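Local coordinates for SLH domain-containing protein (Pseudoflavonifractor capillosus, PDB 4OJU) that is of unknown function but is a BspA-type leucine-rich repeat protein that binds magnesium, probably binds other proteins and may attach to the cell surface through SLH domains, at residues A[61-64]-A[65-68]. Sequence-based numbering, arbitrary orientation.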
# COMPACT_ATOMS: atom_id res chain seq x y z
N LYS A 61 -3.02 18.08 -10.37
CA LYS A 61 -4.18 17.46 -11.03
C LYS A 61 -4.31 17.79 -12.53
O LYS A 61 -5.40 17.59 -13.06
CB LYS A 61 -5.50 17.90 -10.32
CG LYS A 61 -5.64 17.43 -8.88
CD LYS A 61 -6.85 18.08 -8.21
CE LYS A 61 -7.17 17.40 -6.90
NZ LYS A 61 -8.40 17.93 -6.25
N ALA A 62 -3.24 18.21 -13.23
CA ALA A 62 -3.35 18.60 -14.65
C ALA A 62 -3.96 17.50 -15.53
O ALA A 62 -4.77 17.80 -16.41
CB ALA A 62 -1.98 19.01 -15.20
N PHE A 63 -3.58 16.22 -15.30
CA PHE A 63 -4.05 15.07 -16.08
C PHE A 63 -4.93 14.15 -15.27
O PHE A 63 -5.14 13.01 -15.68
CB PHE A 63 -2.85 14.25 -16.58
CG PHE A 63 -2.04 14.89 -17.67
CD1 PHE A 63 -1.07 15.84 -17.37
CD2 PHE A 63 -2.21 14.52 -19.00
CE1 PHE A 63 -0.29 16.41 -18.37
CE2 PHE A 63 -1.43 15.08 -20.00
CZ PHE A 63 -0.49 16.03 -19.69
N GLU A 64 -5.46 14.61 -14.14
CA GLU A 64 -6.28 13.79 -13.25
C GLU A 64 -7.43 13.12 -13.97
O GLU A 64 -8.19 13.81 -14.66
CB GLU A 64 -6.84 14.66 -12.11
CG GLU A 64 -7.56 13.90 -11.02
CD GLU A 64 -8.48 14.70 -10.12
OE1 GLU A 64 -8.82 15.85 -10.48
OE2 GLU A 64 -8.97 14.11 -9.13
N GLU A 65 -7.59 11.80 -13.77
CA GLU A 65 -8.68 11.00 -14.33
C GLU A 65 -8.81 11.14 -15.86
O GLU A 65 -9.94 11.18 -16.36
CB GLU A 65 -10.03 11.37 -13.66
CG GLU A 65 -10.14 11.00 -12.19
CD GLU A 65 -11.01 11.90 -11.32
OE1 GLU A 65 -11.79 12.70 -11.88
OE2 GLU A 65 -10.89 11.80 -10.08
N THR A 66 -7.69 11.25 -16.59
CA THR A 66 -7.77 11.36 -18.07
C THR A 66 -7.52 9.98 -18.67
O THR A 66 -7.15 9.04 -17.96
CB THR A 66 -6.86 12.45 -18.65
OG1 THR A 66 -5.51 12.15 -18.29
CG2 THR A 66 -7.25 13.85 -18.20
N ASN A 67 -7.74 9.84 -19.98
CA ASN A 67 -7.66 8.57 -20.70
C ASN A 67 -6.27 8.31 -21.29
O ASN A 67 -6.13 7.43 -22.15
CB ASN A 67 -8.70 8.58 -21.84
CG ASN A 67 -8.41 9.61 -22.92
OD1 ASN A 67 -7.49 10.44 -22.83
ND2 ASN A 67 -9.19 9.60 -23.99
N ILE A 68 -5.26 9.09 -20.89
CA ILE A 68 -3.93 8.95 -21.49
C ILE A 68 -3.36 7.54 -21.27
O ILE A 68 -3.57 6.94 -20.22
CB ILE A 68 -2.94 10.04 -21.03
CG1 ILE A 68 -2.68 10.02 -19.51
CG2 ILE A 68 -3.39 11.43 -21.53
CD1 ILE A 68 -1.37 10.83 -19.07
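Glu64 runs alongside Glu65, the two carboxylates heading in one direction. Glu64 CB sits 3.4 Å from the backbone N of Glu65; CG, anti to its own backbone N (chi1 -173°), stays beside that amide, 3.5 Å from Glu65 N. Beyond CG the chain is extended. Its end meets a Glu65 side chain modelled in two conformers, so the next values, for one of them, are less certain: Glu64 CD lies 3.8 Å from Glu65 OE2, Glu64 OE2 3.2 Å from the same oxygen, with the carboxylate planes 38° apart. Their repulsion is probably offset by Lys61 of the second subunit, salt-bridged to both; Arg82 of that subunit also pairs with Glu65. A glutamine in place of Glu64 would probably cost that lysine one of its two carboxylate partners. The backbone beneath is two overlapping turns, type I over Lys61–Glu64 and type II over Phe63–Thr66, between strands 52-58 and 70-72 of the leucine-rich repeat region. Thr66 N (3.2 Å, weak, 134° at the hydrogen) and Thr66 OG1 (2.8 Å) donate to Phe63 O, whose position is less sure. On the buried side, Ile68 CD1 approaches Phe63 CD2 obliquely at 3.8 Å, while Phe85 and Tyr29 stack with the phenyl ring.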